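Local coordinates for protein oxalate--CoA ligase (Arabidopsis thaliana, PDB 5IE2) that belongs to the ANL superfamily of AMP-binding enzymes, with a large AMP-binding region and a smaller C-terminal domain, and holds ATP in this structure, at residues A[59-64]-A[81-86]; A[104-109]-A[127-132]. All blocks are in the same frame, centred on the assembly; numbering follows the deposited sequence. Where two conformers were deposited one is given.

How the contacts relate
Contacts 1 and 2 belong to one mixed beta sheet in which strands 82-85, 58-61, 104-110 and 127-132 run parallel in that order. Strands 58-61 and 104-110 are neighbours, so strand 58-61 is bonded on both edges: Val59 and Leu61 face strand 82-85, while Ala60 bonds to Leu106 and Leu108. Each contact closes a beta-alpha-beta unit, through helix 67-78 in contact 1 and helix 115-123 in contact 2. Contact 1 is buried almost throughout and packs four alanines beside valine and leucines. Contact 2, farther from the chain's centre, mixes leucines and valine with a histidine-threonine bond, and its residues Lys105 and Ser127 reach the surface.

Contact 1: residues A[59-64]-A[81-86]; sequences VALTFP and ATAAPL
Val59, Ala60 and Leu61 pair in parallel with Ala83, Ala84 and Pro85, the strand axes approaching to 4.5 Å at 31°, and backbone bonds pass from one strand to the other in turn. Val59 N donates a hydrogen bond to Thr82 O at 2.9 Å, and Val59 O receives Ala84 N. Next, Leu61 N donates to Ala84 O at 3.0 Å, and Leu86 N to Leu61 O at 2.8 Å. Proline has no N-H to give, but at position 85 the ladder asks for none: the donors toward 59-64 are Ala84 and Leu86, and Pro85 CA makes a CA-H...O contact with Leu61 O, as Ala83 CA does with Val59 O.

On the face shared by Val59, Leu61, Ala83 and Pro85, the CD1 branch of Leu61 lies 3.7 Å from Ala83 CB. Its CG stands anti to the carbonyl carbon (chi1 -62°), and CD1 is carried across toward the neighbouring strand, where a methyl as short as alanine's leaves room for it. Helix 67-78 covers this side, with Phe73 against Ala83. On the other face Ala60 CB meets Leu86 CD1 at 4.1 Å, and helix 92-101 packs there through Leu99, Phe95 and Tyr98. The short alanines are consistent with close helix packing on both faces.

Past the bond from Leu86 N to Leu61 O, Thr62 OG1, anti to its own backbone N (chi1 -173°), donates to Leu86 O at 3.1 Å, and a water accepting from Phe63 N donates to the same oxygen. Together they extend the link. The whole is a beta-alpha-beta crossover, strand 58-61, helix 67-78 and strand 82-85, within the layered alpha/beta architecture of the AMP-binding region.

Contact 2: residues A[104-109]-A[127-132]; sequences SKLLLT and SHVTAT
Strand 104-110, helix 115-123 and strand 127-132 form a beta-alpha-beta unit, and here its two parallel strands meet, Leu107 beside His128, Leu108 beside Val129 and Thr109 beside Thr130. Leu107 N donates to Ser127 O at 2.9 Å and Leu107 O accepts Val129 N; Thr109 repeats the pattern with Val129 O and Ala131 N.

On one face Leu106 CD1 slants across to Val129 CG2 at 3.6 Å, while Leu108 CD2 lies alongside Val129, 3.9 Å from its CB. The branched valine fits between the two leucines, and Met72 and Val76 of helix 67-78 pack against Leu108. On the other face the side chains of His128 and Thr109 cross at about a right angle. His128 NE2-H points to Thr109 OG1 at 2.9 Å, with the oxygen only 4° out of the ring plane. Thr109 sets OG1 between its backbone N and carbonyl carbon (chi1 71°), within reach of the ring edge. Near Lys105 a water bridges its O and Ser127 N.

The in-plane bond should restrain the ring's rotation and implies that NE2 carries a proton, giving partly exposed His128 a directional polar tie on the face opposite Val129.

Contact 1: residues A[59-64]-A[81-86]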
loop_
_atom_site.group_PDB
_atom_site.type_symbol
_atom_site.label_atom_id
_atom_site.label_comp_id
_atom_site.label_asym_id
_atom_site.label_seq_id
_atom_site.Cartn_x
_atom_site.Cartn_y
_atom_site.Cartn_z
ATOM N N VAL A 59 -8.582 14.951 -11.222
ATOM C CA VAL A 59 -9.923 14.674 -10.708
ATOM C C VAL A 59 -9.761 13.986 -9.344
ATOM O O VAL A 59 -9.111 12.965 -9.253
ATOM C CB VAL A 59 -10.719 13.772 -11.655
ATOM C CG1 VAL A 59 -12.094 13.369 -11.036
ATOM C CG2 VAL A 59 -10.920 14.417 -13.038
ATOM N N ALA A 60 -10.332 14.554 -8.301
ATOM C CA ALA A 60 -10.252 13.951 -6.954
ATOM C C ALA A 60 -11.358 12.924 -6.801
ATOM O O ALA A 60 -12.446 13.082 -7.369
ATOM C CB ALA A 60 -10.369 15.050 -5.831
ATOM N N LEU A 61 -11.044 11.819 -6.116
ATOM C CA LEU A 61 -12.053 10.765 -5.870
ATOM C C LEU A 61 -12.124 10.502 -4.366
ATOM O O LEU A 61 -11.073 10.322 -3.729
ATOM C CB LEU A 61 -11.691 9.457 -6.581
ATOM C CG LEU A 61 -11.641 9.601 -8.103
ATOM C CD1 LEU A 61 -10.210 9.790 -8.509
ATOM C CD2 LEU A 61 -12.241 8.380 -8.771
ATOM N N THR A 62 -13.315 10.467 -3.773
ATOM C CA THR A 62 -13.322 9.958 -2.397
ATOM C C THR A 62 -14.506 8.998 -2.233
ATOM O O THR A 62 -15.695 9.361 -2.396
ATOM C CB THR A 62 -13.312 11.095 -1.348
ATOM O OG1 THR A 62 -13.141 10.512 -0.039
ATOM C CG2 THR A 62 -14.581 11.941 -1.403
ATOM N N PHE A 63 -14.138 7.738 -2.006
ATOM C CA PHE A 63 -15.070 6.600 -1.965
ATOM C C PHE A 63 -14.582 5.623 -0.902
ATOM O O PHE A 63 -13.375 5.551 -0.657
ATOM C CB PHE A 63 -15.070 5.840 -3.299
ATOM C CG PHE A 63 -15.712 6.578 -4.487
ATOM C CD1 PHE A 63 -16.979 6.209 -4.944
ATOM C CD2 PHE A 63 -14.970 7.502 -5.247
ATOM C CE1 PHE A 63 -17.546 6.840 -6.070
ATOM C CE2 PHE A 63 -15.523 8.156 -6.373
ATOM C CZ PHE A 63 -16.807 7.802 -6.816
ATOM N N PRO A 64 -15.475 4.786 -0.366
ATOM C CA PRO A 64 -15.002 3.513 0.222
ATOM C C PRO A 64 -14.467 2.583 -0.874
ATOM O O PRO A 64 -14.411 2.966 -2.069
ATOM C CB PRO A 64 -16.280 2.896 0.868
ATOM C CG PRO A 64 -17.410 3.961 0.675
ATOM C CD PRO A 64 -16.950 4.861 -0.482
ATOM N N ALA A 81 -6.668 12.068 -17.772
ATOM C CA ALA A 81 -6.618 12.907 -16.600
ATOM C C ALA A 81 -5.890 12.172 -15.499
ATOM O O ALA A 81 -5.579 10.985 -15.632
ATOM C CB ALA A 81 -8.064 13.292 -16.161
ATOM N N THR A 82 -5.624 12.883 -14.403
ATOM C CA THR A 82 -4.876 12.333 -13.270
ATOM C C THR A 82 -5.847 12.075 -12.121
ATOM O O THR A 82 -6.531 13.018 -11.727
ATOM C CB THR A 82 -3.761 13.333 -12.800
ATOM O OG1 THR A 82 -2.831 13.538 -13.888
ATOM C CG2 THR A 82 -2.976 12.754 -11.609
ATOM N N ALA A 83 -5.896 10.841 -11.600
ATOM C CA ALA A 83 -6.772 10.510 -10.450
ATOM C C ALA A 83 -6.087 10.879 -9.137
ATOM O O ALA A 83 -4.923 10.518 -8.966
ATOM C CB ALA A 83 -7.102 9.057 -10.465
ATOM N N ALA A 84 -6.800 11.569 -8.225
ATOM C CA ALA A 84 -6.282 11.918 -6.909
ATOM C C ALA A 84 -7.244 11.308 -5.863
ATOM O O ALA A 84 -8.161 11.996 -5.388
ATOM C CB ALA A 84 -6.186 13.447 -6.762
ATOM N N PRO A 85 -7.043 10.037 -5.535
ATOM C CA PRO A 85 -7.882 9.369 -4.507
ATOM C C PRO A 85 -7.562 9.969 -3.134
ATOM O O PRO A 85 -6.397 10.223 -2.809
ATOM C CB PRO A 85 -7.471 7.906 -4.604
ATOM C CG PRO A 85 -6.223 7.864 -5.442
ATOM C CD PRO A 85 -6.066 9.127 -6.169
ATOM N N LEU A 86 -8.596 10.223 -2.336
ATOM C CA LEU A 86 -8.432 10.856 -1.033
ATOM C C LEU A 86 -9.169 10.028 0.029
ATOM O O LEU A 86 -10.235 9.460 -0.253
ATOM C CB LEU A 86 -8.978 12.291 -1.050
ATOM C CG LEU A 86 -8.229 13.259 -1.992
ATOM C CD1 LEU A 86 -8.926 14.614 -1.974
ATOM C CD2 LEU A 86 -6.759 13.412 -1.576
HETATM O O HOH W 1 -11.178 7.408 -2.061
#

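Contact 2: residues A[104-109]-A[127-132]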
loop_
_atom_site.group_PDB
_atom_site.type_symbol
_atom_site.label_atom_id
_atom_site.label_comp_id
_atom_site.label_asym_id
_atom_site.label_seq_id
_atom_site.Cartn_x
_atom_site.Cartn_y
_atom_site.Cartn_z
ATOM N N SER A 104 -7.077 19.864 -8.033
ATOM C CA SER A 104 -8.282 19.185 -8.466
ATOM C C SER A 104 -9.284 20.129 -9.145
ATOM O O SER A 104 -9.538 21.224 -8.648
ATOM C CB SER A 104 -8.948 18.486 -7.249
ATOM O OG SER A 104 -8.153 17.364 -6.881
ATOM N N LYS A 105 -9.856 19.678 -10.255
ATOM C CA LYS A 105 -10.850 20.432 -11.033
ATOM C C LYS A 105 -12.240 19.823 -10.910
ATOM O O LYS A 105 -13.219 20.389 -11.373
ATOM C CB LYS A 105 -10.456 20.484 -12.526
ATOM C CG LYS A 105 -9.539 21.670 -12.865
ATOM C CD LYS A 105 -8.636 21.409 -14.071
ATOM C CE LYS A 105 -7.545 22.504 -14.187
ATOM N NZ LYS A 105 -8.080 23.881 -13.925
ATOM N N LEU A 106 -12.326 18.647 -10.321
ATOM C CA LEU A 106 -13.603 17.920 -10.179
ATOM C C LEU A 106 -13.484 16.975 -8.965
ATOM O O LEU A 106 -12.417 16.373 -8.747
ATOM C CB LEU A 106 -13.920 17.120 -11.475
ATOM C CG LEU A 106 -15.089 16.133 -11.430
ATOM C CD1 LEU A 106 -16.410 16.870 -11.251
ATOM C CD2 LEU A 106 -15.127 15.201 -12.660
ATOM N N LEU A 107 -14.558 16.825 -8.208
ATOM C CA LEU A 107 -14.626 15.883 -7.087
ATOM C C LEU A 107 -15.655 14.819 -7.420
ATOM O O LEU A 107 -16.819 15.146 -7.666
ATOM C CB LEU A 107 -15.042 16.590 -5.785
ATOM C CG LEU A 107 -15.334 15.619 -4.630
ATOM C CD1 LEU A 107 -14.069 14.844 -4.217
ATOM C CD2 LEU A 107 -15.914 16.428 -3.439
ATOM N N LEU A 108 -15.250 13.543 -7.447
ATOM C CA LEU A 108 -16.217 12.444 -7.603
ATOM C C LEU A 108 -16.466 11.742 -6.273
ATOM O O LEU A 108 -15.518 11.502 -5.498
ATOM C CB LEU A 108 -15.689 11.391 -8.604
ATOM C CG LEU A 108 -15.416 11.911 -10.020
ATOM C CD1 LEU A 108 -14.631 10.828 -10.770
ATOM C CD2 LEU A 108 -16.804 12.096 -10.642
ATOM N N THR A 109 -17.736 11.398 -6.016
ATOM C CA THR A 109 -18.112 10.606 -4.854
ATOM C C THR A 109 -19.218 9.642 -5.248
ATOM O O THR A 109 -19.744 9.728 -6.363
ATOM C CB THR A 109 -18.669 11.479 -3.652
ATOM O OG1 THR A 109 -19.962 11.969 -4.015
ATOM C CG2 THR A 109 -17.782 12.695 -3.305
ATOM N N SER A 127 -16.407 21.623 -8.984
ATOM C CA SER A 127 -17.599 20.832 -9.279
ATOM C C SER A 127 -17.624 19.475 -8.562
ATOM O O SER A 127 -16.603 18.828 -8.377
ATOM C CB SER A 127 -17.712 20.588 -10.780
ATOM O OG SER A 127 -17.592 21.806 -11.484
ATOM N N HIS A 128 -18.815 19.055 -8.175
ATOM C CA HIS A 128 -19.008 17.787 -7.503
ATOM C C HIS A 128 -19.955 16.957 -8.342
ATOM O O HIS A 128 -21.017 17.435 -8.730
ATOM C CB HIS A 128 -19.573 18.008 -6.092
ATOM C CG HIS A 128 -20.068 16.757 -5.455
ATOM N ND1 HIS A 128 -21.379 16.579 -5.061
ATOM C CD2 HIS A 128 -19.435 15.576 -5.220
ATOM C CE1 HIS A 128 -21.526 15.354 -4.581
ATOM N NE2 HIS A 128 -20.356 14.727 -4.655
ATOM N N VAL A 129 -19.551 15.723 -8.652
ATOM C CA VAL A 129 -20.375 14.795 -9.414
ATOM C C VAL A 129 -20.427 13.458 -8.714
ATOM O O VAL A 129 -19.428 13.005 -8.148
ATOM C CB VAL A 129 -19.789 14.611 -10.857
ATOM C CG1 VAL A 129 -20.478 13.450 -11.617
ATOM C CG2 VAL A 129 -19.915 15.950 -11.595
ATOM N N THR A 130 -21.583 12.818 -8.726
ATOM C CA THR A 130 -21.715 11.537 -8.076
ATOM C C THR A 130 -21.734 10.435 -9.130
ATOM O O THR A 130 -22.081 10.670 -10.293
ATOM C CB THR A 130 -22.982 11.424 -7.231
ATOM O OG1 THR A 130 -24.148 11.483 -8.074
ATOM C CG2 THR A 130 -23.036 12.523 -6.176
ATOM N N ALA A 131 -21.346 9.250 -8.703
ATOM C CA ALA A 131 -21.264 8.073 -9.572
ATOM C C ALA A 131 -21.987 6.892 -8.946
ATOM O O ALA A 131 -21.742 6.550 -7.770
ATOM C CB ALA A 131 -19.745 7.728 -9.845
ATOM N N THR A 132 -22.848 6.218 -9.732
ATOM C CA THR A 132 -23.615 5.078 -9.230
ATOM C C THR A 132 -23.752 3.959 -10.265
ATOM O O THR A 132 -24.134 4.235 -11.386
ATOM C CB THR A 132 -25.061 5.460 -8.842
ATOM O OG1 THR A 132 -25.028 6.652 -8.069
ATOM C CG2 THR A 132 -25.678 4.340 -8.041
HETATM O O HOH W 2 -14.548 22.679 -11.075
#